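Local atomic coordinates of arginine decarboxylase, A207R protein (Paramecium bursaria Chlorella virus 1, PDB entry 2NVA), a protein that decarboxylates arginine to agmatine with the help of pyridoxal 5'-phosphate, as a homodimeric member of the eukaryotic ornithine decarboxylase-like family. Residues A[15-20]-A[364-369]; A[263-268]-A[342-347]; A[283-288]-A[321-326]; A[297-302]-A[329-334]. All blocks are in the same frame, centred on the assembly; numbering follows the deposited sequence.

How the contacts relate
Contacts 1, 2 and 4 reach one mixed beta sheet, distinct from the parallel barrel strands, and contact 3 joins the loops that follow its paired parallel strands 277-282 and 314-320. Contacts 1 and 2 share neighbouring strands, centres 10 Å apart, and Phe19 O lies 2.8 Å from Ala265 N. Asn283 and Glu284 of contact 3 reach back to both: Thr266 OG1 is 2.6 Å from Asn283 OD1, and Ser18 OG 2.7 Å from Glu284 OE1. Contact 4 packs Pro300 and Pro302 on Phe347, and Ile330 on Ser285 and Thr286. Of the four, contact 3 touches the agmatine-cofactor adduct, binding its guanidinium end; the side chains of Tyr20 and Pro300 are about 12 and 13 Å from a bound adduct.

Contact 1: residues A[15-20]-A[364-369]; sequences QTKSFY and FGEYDV
Strands 18-20 and 367-369 run parallel, their N-to-C directions 30° apart, and join the first and last strands of the chain within the mixed beta sheet. Two bonds carry the ladder: Asp368 N donates to Ser18 O at 3.0 Å, and Tyr20 N donates to Asp368 O at 2.9 Å. Asp368 thus uses both its backbone polar atoms. On the face of Tyr20 and Tyr367 the rings form a T-shaped pair, planes at 79° and centroids 5.1 Å apart. Tyr367 CG lies between its backbone N and carbonyl carbon (chi1 60°), which presents a ring face to the Tyr20 edge. Ser18 OG is hydrogen-bonded to Glu284 OE1, in the loop after strand 277-282. Lys17 lays its CD 3.7 Å from Asp368 OD1 and then bends at its end, where NZ makes a weak salt bridge with Glu366 OE1 at 3.2 Å. A water accepts from Ser18 N at 2.9 Å and donates to Glu366 O at 2.8 Å.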
loop_
_atom_site.group_PDB
_atom_site.type_symbol
_atom_site.label_atom_id
_atom_site.label_comp_id
_atom_site.label_asym_id
_atom_site.label_seq_id
_atom_site.Cartn_x
_atom_site.Cartn_y
_atom_site.Cartn_z
ATOM N N GLN A 15 0.463 -20.758 16.629
ATOM C CA GLN A 15 0.537 -19.439 15.992
ATOM C C GLN A 15 1.171 -19.569 14.604
ATOM O O GLN A 15 2.252 -20.154 14.461
ATOM C CB GLN A 15 1.330 -18.465 16.883
ATOM C CG GLN A 15 1.412 -17.020 16.352
ATOM C CD GLN A 15 0.063 -16.317 16.283
ATOM O OE1 GLN A 15 -0.215 -15.599 15.321
ATOM N NE2 GLN A 15 -0.769 -16.512 17.287
ATOM N N THR A 16 0.502 -19.054 13.569
ATOM C CA THR A 16 1.114 -19.065 12.242
ATOM C C THR A 16 1.253 -17.675 11.637
ATOM O O THR A 16 2.291 -17.371 11.065
ATOM C CB THR A 16 0.397 -19.988 11.214
ATOM O OG1 THR A 16 -0.977 -19.601 11.091
ATOM C CG2 THR A 16 0.451 -21.415 11.660
ATOM N N LYS A 17 0.215 -16.850 11.754
ATOM C CA LYS A 17 0.247 -15.469 11.244
ATOM C C LYS A 17 1.264 -14.623 11.998
ATOM O O LYS A 17 1.559 -14.892 13.159
ATOM C CB LYS A 17 -1.108 -14.781 11.424
ATOM C CG LYS A 17 -2.302 -15.478 10.840
ATOM C CD LYS A 17 -3.515 -14.579 11.076
ATOM C CE LYS A 17 -4.807 -15.340 11.052
ATOM N NZ LYS A 17 -5.118 -15.847 9.693
ATOM N N SER A 18 1.779 -13.582 11.343
ATOM C CA SER A 18 2.555 -12.577 12.053
ATOM C C SER A 18 1.641 -11.914 13.084
ATOM O O SER A 18 0.418 -11.974 12.955
ATOM C CB SER A 18 3.114 -11.545 11.091
ATOM O OG SER A 18 2.059 -10.846 10.447
ATOM N N PHE A 19 2.218 -11.316 14.118
ATOM C CA PHE A 19 1.380 -10.734 15.178
ATOM C C PHE A 19 2.012 -9.512 15.827
ATOM O O PHE A 19 3.228 -9.460 16.039
ATOM C CB PHE A 19 0.965 -11.791 16.236
ATOM C CG PHE A 19 2.127 -12.438 16.983
ATOM C CD1 PHE A 19 2.548 -11.935 18.222
ATOM C CD2 PHE A 19 2.767 -13.574 16.474
ATOM C CE1 PHE A 19 3.598 -12.548 18.927
ATOM C CE2 PHE A 19 3.826 -14.179 17.153
ATOM C CZ PHE A 19 4.241 -13.674 18.391
ATOM N N TYR A 20 1.165 -8.528 16.117
ATOM C CA TYR A 20 1.562 -7.358 16.884
ATOM C C TYR A 20 1.412 -7.675 18.359
ATOM O O TYR A 20 0.436 -8.320 18.749
ATOM C CB TYR A 20 0.673 -6.165 16.538
ATOM C CG TYR A 20 0.916 -5.637 15.149
ATOM C CD1 TYR A 20 1.853 -4.619 14.921
ATOM C CD2 TYR A 20 0.221 -6.150 14.063
ATOM C CE1 TYR A 20 2.090 -4.131 13.639
ATOM C CE2 TYR A 20 0.455 -5.674 12.768
ATOM C CZ TYR A 20 1.388 -4.665 12.564
ATOM O OH TYR A 20 1.610 -4.186 11.293
ATOM N N PHE A 364 -1.888 -12.258 1.075
ATOM C CA PHE A 364 -1.236 -12.183 2.396
ATOM C C PHE A 364 -1.808 -11.005 3.190
ATOM O O PHE A 364 -2.918 -10.561 2.901
ATOM C CB PHE A 364 0.283 -12.073 2.238
ATOM C CG PHE A 364 0.895 -13.231 1.520
ATOM C CD1 PHE A 364 0.855 -14.516 2.080
ATOM C CD2 PHE A 364 1.492 -13.060 0.277
ATOM C CE1 PHE A 364 1.423 -15.604 1.424
ATOM C CE2 PHE A 364 2.058 -14.157 -0.401
ATOM C CZ PHE A 364 2.034 -15.419 0.167
ATOM N N GLY A 365 -1.071 -10.493 4.177
ATOM C CA GLY A 365 -1.535 -9.310 4.909
ATOM C C GLY A 365 -2.259 -9.591 6.211
ATOM O O GLY A 365 -2.576 -8.660 6.944
ATOM N N GLU A 366 -2.497 -10.859 6.527
ATOM C CA GLU A 366 -3.197 -11.202 7.766
ATOM C C GLU A 366 -2.249 -11.116 8.949
ATOM O O GLU A 366 -1.044 -11.361 8.822
ATOM C CB GLU A 366 -3.836 -12.590 7.675
ATOM C CG GLU A 366 -4.915 -12.659 6.605
ATOM C CD GLU A 366 -5.941 -13.703 6.881
ATOM O OE1 GLU A 366 -5.631 -14.906 6.696
ATOM O OE2 GLU A 366 -7.079 -13.336 7.283
ATOM N N TYR A 367 -2.808 -10.748 10.095
ATOM C CA TYR A 367 -2.030 -10.678 11.328
ATOM C C TYR A 367 -2.953 -10.800 12.522
ATOM O O TYR A 367 -4.150 -10.502 12.434
ATOM C CB TYR A 367 -1.223 -9.364 11.408
ATOM C CG TYR A 367 -2.079 -8.112 11.384
ATOM C CD1 TYR A 367 -2.594 -7.572 12.554
ATOM C CD2 TYR A 367 -2.357 -7.463 10.185
ATOM C CE1 TYR A 367 -3.386 -6.433 12.545
ATOM C CE2 TYR A 367 -3.143 -6.317 10.168
ATOM C CZ TYR A 367 -3.655 -5.809 11.348
ATOM O OH TYR A 367 -4.437 -4.665 11.340
ATOM N N ASP A 368 -2.387 -11.250 13.631
ATOM C CA ASP A 368 -3.084 -11.229 14.925
ATOM C C ASP A 368 -2.580 -10.072 15.786
ATOM O O ASP A 368 -1.550 -9.464 15.491
ATOM C CB ASP A 368 -2.840 -12.549 15.664
ATOM C CG ASP A 368 -3.499 -13.742 14.975
ATOM O OD1 ASP A 368 -4.645 -13.596 14.490
ATOM O OD2 ASP A 368 -2.876 -14.824 14.930
ATOM N N VAL A 369 -3.302 -9.782 16.871
ATOM C CA VAL A 369 -2.873 -8.756 17.811
ATOM C C VAL A 369 -3.014 -9.305 19.225
ATOM O O VAL A 369 -4.083 -9.791 19.592
ATOM C CB VAL A 369 -3.704 -7.446 17.673
ATOM C CG1 VAL A 369 -3.152 -6.374 18.600
ATOM C CG2 VAL A 369 -3.681 -6.924 16.223
HETATM O O HOH W 1 -2.046 -17.684 13.490
HETATM O O HOH W 2 1.150 -13.086 8.556
#

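Contact 2: residues A[263-268]-A[342-347]; sequences VLATQV and GDWVYF
Gln267 holds CG opposite its backbone N (chi1 -166°) with the chain extended beyond, which runs CD and NE2 along the indole of Trp344 toward Gly342 O; the indole swings beside its own backbone N (chi1 -74°), back over the neighbouring strand, and so lies over Gln267 CB. The two meet in a CH-pi contact: Gln267 CB stands 3.6 Å from the centroid of the six-membered ring and only 5° off its normal, so the methylene sits squarely over the face. Farther along, Gln267 NE2 donates to Gly342 O at 3.2 Å. That bond comes from above the carbonyl plane rather than on a lone pair. The indole also meets the ring of Phe19 of strand 18-22, which lies on the other side of strand 262-274.

Beneath these groups lies an antiparallel ladder of the mixed sheet, in which strand 262-274 pairs with 344-347. Leu264 with Phe347 and Thr266 with Val345 are hydrogen-bonded pairs, each with two reciprocal bonds; Val345 N to Thr266 O measures 2.9 Å. Just before strand 344-347 begins, Val268 N donates to Asp343 O and Gly342 N to Val268 O, extending the pairing.

On the other sheet face, Thr266 CG2 touches the rim of the Phe347 ring at CE2, 3.7 Å away, and lies beside Val345 CG2. Thr266 OG1 is occupied by Asn283, whereas Asp343 OD2 pairs with Arg306 and His340 N.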
loop_
_atom_site.group_PDB
_atom_site.type_symbol
_atom_site.label_atom_id
_atom_site.label_comp_id
_atom_site.label_asym_id
_atom_site.label_seq_id
_atom_site.Cartn_x
_atom_site.Cartn_y
_atom_site.Cartn_z
ATOM N N VAL A 263 5.246 -4.063 19.004
ATOM C CA VAL A 263 6.315 -4.717 18.237
ATOM C C VAL A 263 5.618 -5.636 17.241
ATOM O O VAL A 263 4.473 -6.014 17.462
ATOM C CB VAL A 263 7.319 -5.506 19.135
ATOM C CG1 VAL A 263 7.976 -4.565 20.177
ATOM C CG2 VAL A 263 6.641 -6.692 19.835
ATOM N N LEU A 264 6.288 -5.984 16.147
ATOM C CA LEU A 264 5.699 -6.895 15.156
ATOM C C LEU A 264 6.552 -8.154 15.046
ATOM O O LEU A 264 7.698 -8.080 14.659
ATOM C CB LEU A 264 5.560 -6.215 13.792
ATOM C CG LEU A 264 4.978 -7.052 12.639
ATOM C CD1 LEU A 264 3.659 -7.741 12.997
ATOM C CD2 LEU A 264 4.798 -6.149 11.403
ATOM N N ALA A 265 5.966 -9.292 15.403
ATOM C CA ALA A 265 6.646 -10.589 15.346
ATOM C C ALA A 265 6.312 -11.293 14.033
ATOM O O ALA A 265 5.156 -11.315 13.613
ATOM C CB ALA A 265 6.231 -11.456 16.522
ATOM N N THR A 266 7.343 -11.828 13.388
ATOM C CA THR A 266 7.191 -12.476 12.094
ATOM C C THR A 266 8.140 -13.673 12.002
ATOM O O THR A 266 9.204 -13.690 12.637
ATOM C CB THR A 266 7.388 -11.482 10.912
ATOM O OG1 THR A 266 7.200 -12.149 9.662
ATOM C CG2 THR A 266 8.772 -10.828 10.924
ATOM N N GLN A 267 7.743 -14.658 11.198
ATOM C CA GLN A 267 8.468 -15.925 11.134
ATOM C C GLN A 267 9.210 -16.088 9.806
ATOM O O GLN A 267 8.710 -15.671 8.761
ATOM C CB GLN A 267 7.482 -17.095 11.312
ATOM C CG GLN A 267 8.147 -18.435 11.590
ATOM C CD GLN A 267 7.149 -19.587 11.615
ATOM O OE1 GLN A 267 6.292 -19.691 10.748
ATOM N NE2 GLN A 267 7.267 -20.459 12.611
ATOM N N VAL A 268 10.395 -16.700 9.869
ATOM C CA VAL A 268 11.124 -17.120 8.680
ATOM C C VAL A 268 10.386 -18.308 8.057
ATOM O O VAL A 268 10.254 -19.362 8.680
ATOM C CB VAL A 268 12.572 -17.553 9.004
ATOM C CG1 VAL A 268 13.300 -17.987 7.730
ATOM C CG2 VAL A 268 13.324 -16.420 9.716
ATOM N N GLY A 342 11.219 -21.340 10.390
ATOM C CA GLY A 342 10.558 -21.562 11.687
ATOM C C GLY A 342 10.982 -20.624 12.813
ATOM O O GLY A 342 10.244 -20.473 13.788
ATOM N N ASP A 343 12.152 -19.990 12.683
ATOM C CA ASP A 343 12.602 -18.963 13.645
ATOM C C ASP A 343 11.634 -17.792 13.646
ATOM O O ASP A 343 11.160 -17.370 12.585
ATOM C CB ASP A 343 13.976 -18.399 13.265
ATOM C CG ASP A 343 15.134 -19.181 13.875
ATOM O OD1 ASP A 343 15.003 -19.618 15.042
ATOM O OD2 ASP A 343 16.184 -19.317 13.213
ATOM N N TRP A 344 11.363 -17.255 14.829
ATOM C CA TRP A 344 10.593 -16.024 14.922
ATOM C C TRP A 344 11.531 -14.887 15.259
ATOM O O TRP A 344 12.523 -15.061 15.997
ATOM C CB TRP A 344 9.518 -16.145 16.015
ATOM C CG TRP A 344 8.340 -17.008 15.640
ATOM C CD1 TRP A 344 8.212 -18.365 15.809
ATOM C CD2 TRP A 344 7.115 -16.559 15.065
ATOM N NE1 TRP A 344 6.979 -18.789 15.360
ATOM C CE2 TRP A 344 6.290 -17.697 14.888
ATOM C CE3 TRP A 344 6.635 -15.302 14.663
ATOM C CZ2 TRP A 344 5.001 -17.607 14.335
ATOM C CZ3 TRP A 344 5.358 -15.219 14.117
ATOM C CH2 TRP A 344 4.560 -16.362 13.953
ATOM N N VAL A 345 11.214 -13.716 14.730
ATOM C CA VAL A 345 11.903 -12.491 15.115
ATOM C C VAL A 345 10.844 -11.453 15.447
ATOM O O VAL A 345 9.677 -11.638 15.101
ATOM C CB VAL A 345 12.842 -11.953 13.987
ATOM C CG1 VAL A 345 13.850 -13.038 13.557
ATOM C CG2 VAL A 345 12.041 -11.479 12.769
ATOM N N TYR A 346 11.237 -10.367 16.108
ATOM C CA TYR A 346 10.332 -9.235 16.178
ATOM C C TYR A 346 11.033 -7.926 15.858
ATOM O O TYR A 346 12.233 -7.782 16.058
ATOM C CB TYR A 346 9.589 -9.181 17.522
ATOM C CG TYR A 346 10.426 -8.726 18.693
ATOM C CD1 TYR A 346 10.538 -7.365 19.017
ATOM C CD2 TYR A 346 11.085 -9.653 19.498
ATOM C CE1 TYR A 346 11.306 -6.943 20.086
ATOM C CE2 TYR A 346 11.846 -9.231 20.587
ATOM C CZ TYR A 346 11.958 -7.881 20.862
ATOM O OH TYR A 346 12.720 -7.472 21.935
ATOM N N PHE A 347 10.248 -6.973 15.361
ATOM C CA PHE A 347 10.731 -5.638 15.056
ATOM C C PHE A 347 10.214 -4.674 16.112
ATOM O O PHE A 347 8.989 -4.515 16.268
ATOM C CB PHE A 347 10.256 -5.215 13.663
ATOM C CG PHE A 347 10.925 -5.973 12.552
ATOM C CD1 PHE A 347 12.055 -5.453 11.929
ATOM C CD2 PHE A 347 10.443 -7.225 12.150
ATOM C CE1 PHE A 347 12.690 -6.150 10.900
ATOM C CE2 PHE A 347 11.070 -7.936 11.118
ATOM C CZ PHE A 347 12.209 -7.391 10.497
#

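Contact 3: residues A[283-288]-A[321-326]; sequences NESTYG and GCTCDG. With PL2 ((4-{[(4-{[amino(imino)methyl]amino}butyl)amino]methyl}-5-hydroxy-6-methylpyridin-3-yl)methyl dihydrogen phosphate), chain J.
The side chains of Tyr287 and Asp325 cross at about a right angle, with ring and carboxylate planes 34° apart, and the phenol donates to the carboxylate, Tyr287 OH to Asp325 OD2 at 2.7 Å, approaching from above the carboxylate plane. Asp325 holds CG away from its backbone N (chi1 -165°), while Tyr287 keeps its ring beside its own N (chi1 -67°); these torsions carry both polar ends to the guanidinium of the adduct. There, PL2 NE donates to Asp325 OD2 at 2.8 Å and PL2 NH2 to Tyr287 OH at 3.1 Å. Asp325 OD2 therefore receives two bonds.

Thr323 OG1 lies at the ring's edge, near its plane, 3.6 Å from Tyr287 CD2; its hydroxyl is bonded to Asp328. Behind it Cys322 N donates to Glu284 O at 2.9 Å, and Gly321 packs so closely on Ser285 that their CA atoms are 3.9 Å apart. Tyr287 itself stands on a type I turn from Ser285 to Gly288.

Lys148 of the second subunit binds three carbonyls of 321-325, and Ser179, Gly216, Gly254, Arg255, His176 and Tyr353 of that subunit hydrogen-bond the adduct. The pocket is thus a shared dimer-interface active site, as in the ornithine decarboxylase family.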
loop_
_atom_site.group_PDB
_atom_site.type_symbol
_atom_site.label_atom_id
_atom_site.label_comp_id
_atom_site.label_asym_id
_atom_site.label_seq_id
_atom_site.Cartn_x
_atom_site.Cartn_y
_atom_site.Cartn_z
ATOM N N ASN A 283 6.751 -14.133 6.801
ATOM C CA ASN A 283 5.297 -14.078 6.592
ATOM C C ASN A 283 4.734 -12.663 6.801
ATOM O O ASN A 283 3.610 -12.474 7.294
ATOM C CB ASN A 283 4.552 -15.146 7.415
ATOM C CG ASN A 283 4.729 -14.978 8.929
ATOM O OD1 ASN A 283 5.515 -14.150 9.405
ATOM N ND2 ASN A 283 3.968 -15.756 9.690
ATOM N N GLU A 284 5.547 -11.681 6.435
ATOM C CA GLU A 284 5.190 -10.262 6.415
ATOM C C GLU A 284 5.731 -9.642 5.134
ATOM O O GLU A 284 6.465 -10.299 4.381
ATOM C CB GLU A 284 5.787 -9.550 7.620
ATOM C CG GLU A 284 4.807 -9.357 8.761
ATOM C CD GLU A 284 3.624 -8.452 8.412
ATOM O OE1 GLU A 284 2.601 -8.548 9.111
ATOM O OE2 GLU A 284 3.708 -7.662 7.440
ATOM N N SER A 285 5.364 -8.392 4.867
ATOM C CA SER A 285 5.805 -7.745 3.631
ATOM C C SER A 285 5.653 -6.229 3.683
ATOM O O SER A 285 5.003 -5.699 4.589
ATOM C CB SER A 285 5.055 -8.324 2.416
ATOM O OG SER A 285 3.799 -7.680 2.225
ATOM N N THR A 286 6.264 -5.551 2.706
ATOM C CA THR A 286 6.090 -4.103 2.542
ATOM C C THR A 286 4.644 -3.745 2.158
ATOM O O THR A 286 4.225 -2.603 2.314
ATOM C CB THR A 286 7.041 -3.518 1.486
ATOM O OG1 THR A 286 6.824 -4.166 0.229
ATOM C CG2 THR A 286 8.482 -3.706 1.914
ATOM N N TYR A 287 3.900 -4.741 1.674
ATOM C CA TYR A 287 2.461 -4.603 1.403
ATOM C C TYR A 287 1.603 -4.994 2.608
ATOM O O TYR A 287 0.365 -4.865 2.588
ATOM C CB TYR A 287 2.085 -5.459 0.195
ATOM C CG TYR A 287 2.699 -4.980 -1.100
ATOM C CD1 TYR A 287 2.193 -3.863 -1.751
ATOM C CD2 TYR A 287 3.806 -5.625 -1.654
ATOM C CE1 TYR A 287 2.749 -3.420 -2.955
ATOM C CE2 TYR A 287 4.372 -5.186 -2.859
ATOM C CZ TYR A 287 3.829 -4.089 -3.502
ATOM O OH TYR A 287 4.380 -3.651 -4.693
ATOM N N GLY A 288 2.258 -5.486 3.649
ATOM C CA GLY A 288 1.574 -5.809 4.902
ATOM C C GLY A 288 1.909 -4.744 5.921
ATOM O O GLY A 288 1.448 -3.606 5.806
ATOM N N GLY A 321 10.138 -9.745 1.877
ATOM C CA GLY A 321 8.719 -9.896 2.171
ATOM C C GLY A 321 8.147 -11.088 1.399
ATOM O O GLY A 321 8.763 -11.563 0.440
ATOM N N CYS A 322 6.954 -11.530 1.779
ATOM C CA CYS A 322 6.380 -12.760 1.219
ATOM C C CYS A 322 5.761 -12.613 -0.170
ATOM O O CYS A 322 5.411 -13.624 -0.782
ATOM C CB CYS A 322 5.359 -13.385 2.184
ATOM S SG CYS A 322 4.076 -12.251 2.710
ATOM N N THR A 323 5.600 -11.384 -0.676
ATOM C CA THR A 323 4.898 -11.209 -1.966
ATOM C C THR A 323 5.778 -11.506 -3.183
ATOM O O THR A 323 7.007 -11.637 -3.072
ATOM C CB THR A 323 4.269 -9.786 -2.149
ATOM O OG1 THR A 323 5.300 -8.824 -2.407
ATOM C CG2 THR A 323 3.444 -9.366 -0.906
ATOM N N CYS A 324 5.108 -11.602 -4.335
ATOM C CA CYS A 324 5.688 -11.795 -5.675
ATOM C C CYS A 324 6.659 -10.702 -6.141
ATOM O O CYS A 324 7.468 -10.917 -7.052
ATOM C CB CYS A 324 4.537 -11.858 -6.700
ATOM S SG CYS A 324 3.412 -10.355 -6.627
ATOM N N ASP A 325 6.556 -9.531 -5.532
ATOM C CA ASP A 325 7.154 -8.304 -6.066
ATOM C C ASP A 325 8.597 -8.097 -5.623
ATOM O O ASP A 325 8.924 -8.300 -4.453
ATOM C CB ASP A 325 6.284 -7.126 -5.603
ATOM C CG ASP A 325 6.549 -5.863 -6.349
ATOM O OD1 ASP A 325 7.708 -5.554 -6.726
ATOM O OD2 ASP A 325 5.566 -5.106 -6.566
ATOM N N GLY A 326 9.456 -7.667 -6.550
ATOM C CA GLY A 326 10.862 -7.403 -6.232
ATOM C C GLY A 326 11.092 -6.165 -5.370
ATOM O O GLY A 326 12.161 -6.011 -4.768
HETATM N N1 PL2 J . 3.365 -15.030 -12.270
HETATM C C2 PL2 J . 4.157 -14.708 -11.234
HETATM C C2A PL2 J . 4.915 -15.836 -10.511
HETATM C C3 PL2 J . 4.302 -13.369 -10.859
HETATM O O3 PL2 J . 5.131 -13.061 -9.821
HETATM C C4 PL2 J . 3.597 -12.354 -11.556
HETATM C C4A PL2 J . 3.678 -10.847 -11.216
HETATM C C5 PL2 J . 2.772 -12.774 -12.628
HETATM C C6 PL2 J . 2.683 -14.118 -12.959
HETATM P P PL2 J . 1.887 -9.779 -15.022
HETATM N N PL2 J . 4.911 -10.476 -10.523
HETATM C CA PL2 J . 4.592 -9.563 -9.394
HETATM C CG PL2 J . 4.104 -7.122 -8.899
HETATM O OP2 PL2 J . 2.773 -8.534 -15.423
HETATM O OP3 PL2 J . 0.577 -9.174 -14.302
HETATM O OP1 PL2 J . 1.478 -10.575 -16.201
HETATM O OP4 PL2 J . 2.692 -10.634 -13.906
HETATM C C5M PL2 J . 1.985 -11.737 -13.448
HETATM C CB PL2 J . 3.828 -8.299 -9.859
HETATM C CD PL2 J . 3.468 -5.821 -9.419
HETATM N NE PL2 J . 3.414 -4.878 -8.286
HETATM C CZ PL2 J . 2.691 -3.760 -8.287
HETATM N NH2 PL2 J . 2.690 -2.973 -7.198
HETATM N NH1 PL2 J . 1.970 -3.414 -9.349
#

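Contact 4: residues A[297-302]-A[329-334]; sequences KSVPTP and VINHNV
Asn331 donates an amide N-H to Pro300 O, and in doing so fastens the loop 297-302 to a strand interrupted by a classic beta bulge, in which Ile330 and Asn331 both face Leu319 of strand 314-320. The bond from Asn331 ND2 to Pro300 O is 2.8 Å long with an N-H...O angle of 159°. The acceptor lies within 8° of the amide plane of Asn331, yet the donor stands above the carbonyl plane of Pro300, not on a lone pair. The Val299 side chain crosses that of Asn331 at about a right angle, its CG1 3.7 Å from ND2.

Beside this polar link, Pro300 CD rests 3.5 Å from Ile330 O and its CG meets Ile330 CG2. Thr301 leans on the CG2 branch of Val334.

The amide is fixed in rotation from its other end. With CG opposite the backbone N (chi1 -167°), Asn331 OD1 accepts from Asn333 N at 3.1 Å and closes an Asx turn. Outside, Pro300 and Ile330 both pack on Phe347, and Trp350 also touches Pro300. A water bridges the segments at the loop's start, donating to Ser298 O at 2.9 Å and to Ile330 O at 2.8 Å.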
loop_
_atom_site.group_PDB
_atom_site.type_symbol
_atom_site.label_atom_id
_atom_site.label_comp_id
_atom_site.label_asym_id
_atom_site.label_seq_id
_atom_site.Cartn_x
_atom_site.Cartn_y
_atom_site.Cartn_z
ATOM N N LYS A 297 11.562 5.279 4.218
ATOM C CA LYS A 297 12.939 4.792 4.050
ATOM C C LYS A 297 13.448 4.039 5.281
ATOM O O LYS A 297 14.626 4.128 5.622
ATOM C CB LYS A 297 13.915 5.934 3.697
ATOM C CG LYS A 297 13.526 6.739 2.455
ATOM C CD LYS A 297 13.551 5.869 1.189
ATOM C CE LYS A 297 13.403 6.779 -0.030
ATOM N NZ LYS A 297 13.528 5.990 -1.307
ATOM N N SER A 298 12.548 3.330 5.960
ATOM C CA SER A 298 12.921 2.554 7.129
ATOM C C SER A 298 13.872 1.418 6.756
ATOM O O SER A 298 13.684 0.744 5.754
ATOM C CB SER A 298 11.665 1.979 7.791
ATOM O OG SER A 298 12.009 1.087 8.838
ATOM N N VAL A 299 14.901 1.221 7.574
ATOM C CA VAL A 299 15.821 0.094 7.418
ATOM C C VAL A 299 15.859 -0.612 8.781
ATOM O O VAL A 299 16.760 -0.363 9.608
ATOM C CB VAL A 299 17.230 0.572 6.985
ATOM C CG1 VAL A 299 18.163 -0.624 6.774
ATOM C CG2 VAL A 299 17.136 1.400 5.690
ATOM N N PRO A 300 14.856 -1.460 9.039
ATOM C CA PRO A 300 14.694 -2.002 10.384
ATOM C C PRO A 300 15.507 -3.274 10.622
ATOM O O PRO A 300 15.641 -4.092 9.715
ATOM C CB PRO A 300 13.203 -2.298 10.453
ATOM C CG PRO A 300 12.800 -2.632 9.024
ATOM C CD PRO A 300 13.803 -1.930 8.110
ATOM N N THR A 301 16.050 -3.414 11.828
ATOM C CA THR A 301 16.765 -4.628 12.231
ATOM C C THR A 301 15.896 -5.428 13.224
ATOM O O THR A 301 15.420 -4.865 14.227
ATOM C CB THR A 301 18.128 -4.286 12.888
ATOM O OG1 THR A 301 18.931 -3.521 11.974
ATOM C CG2 THR A 301 18.896 -5.549 13.302
ATOM N N PRO A 302 15.684 -6.728 12.952
ATOM C CA PRO A 302 14.893 -7.552 13.862
ATOM C C PRO A 302 15.684 -8.026 15.082
ATOM O O PRO A 302 16.926 -8.058 15.063
ATOM C CB PRO A 302 14.524 -8.747 13.000
ATOM C CG PRO A 302 15.699 -8.913 12.086
ATOM C CD PRO A 302 16.132 -7.496 11.771
ATOM N N VAL A 329 11.122 -5.798 -0.208
ATOM C CA VAL A 329 12.306 -6.204 0.509
ATOM C C VAL A 329 12.262 -5.442 1.832
ATOM O O VAL A 329 12.244 -4.206 1.843
ATOM C CB VAL A 329 13.600 -5.827 -0.272
ATOM C CG1 VAL A 329 14.839 -6.386 0.421
ATOM C CG2 VAL A 329 13.518 -6.318 -1.718
ATOM N N ILE A 330 12.244 -6.183 2.933
ATOM C CA ILE A 330 12.164 -5.581 4.277
ATOM C C ILE A 330 13.484 -4.913 4.654
ATOM O O ILE A 330 13.504 -3.787 5.166
ATOM C CB ILE A 330 11.738 -6.625 5.369
ATOM C CG1 ILE A 330 10.353 -7.257 5.053
ATOM C CG2 ILE A 330 11.783 -6.011 6.776
ATOM C CD1 ILE A 330 9.385 -6.243 4.465
ATOM N N ASN A 331 14.587 -5.604 4.393
ATOM C CA ASN A 331 15.931 -5.068 4.648
ATOM C C ASN A 331 16.928 -5.663 3.651
ATOM O O ASN A 331 17.121 -6.880 3.624
ATOM C CB ASN A 331 16.355 -5.351 6.098
ATOM C CG ASN A 331 17.587 -4.551 6.521
ATOM O OD1 ASN A 331 18.514 -4.336 5.734
ATOM N ND2 ASN A 331 17.612 -4.133 7.779
ATOM N N HIS A 332 17.528 -4.814 2.807
ATOM C CA HIS A 332 18.410 -5.297 1.733
ATOM C C HIS A 332 19.696 -5.943 2.225
ATOM O O HIS A 332 20.228 -6.853 1.577
ATOM C CB HIS A 332 18.766 -4.166 0.748
ATOM C CG HIS A 332 17.686 -3.881 -0.244
ATOM N ND1 HIS A 332 16.593 -3.106 0.066
ATOM C CD2 HIS A 332 17.517 -4.279 -1.528
ATOM C CE1 HIS A 332 15.798 -3.027 -0.988
ATOM N NE2 HIS A 332 16.331 -3.736 -1.964
ATOM N N ASN A 333 20.198 -5.456 3.359
ATOM C CA ASN A 333 21.459 -5.940 3.914
ATOM C C ASN A 333 21.529 -5.728 5.395
ATOM O O ASN A 333 21.535 -4.585 5.850
ATOM C CB ASN A 333 22.637 -5.159 3.319
ATOM C CG ASN A 333 22.898 -5.509 1.890
ATOM O OD1 ASN A 333 23.428 -6.593 1.595
ATOM N ND2 ASN A 333 22.557 -4.595 0.988
ATOM N N VAL A 334 21.630 -6.813 6.155
ATOM C CA VAL A 334 21.808 -6.687 7.600
ATOM C C VAL A 334 22.608 -7.884 8.128
ATOM O O VAL A 334 22.392 -9.017 7.705
ATOM C CB VAL A 334 20.431 -6.530 8.334
ATOM C CG1 VAL A 334 19.507 -7.730 8.040
ATOM C CG2 VAL A 334 20.625 -6.309 9.861
HETATM O O HOH W 3 14.974 -1.464 4.421
#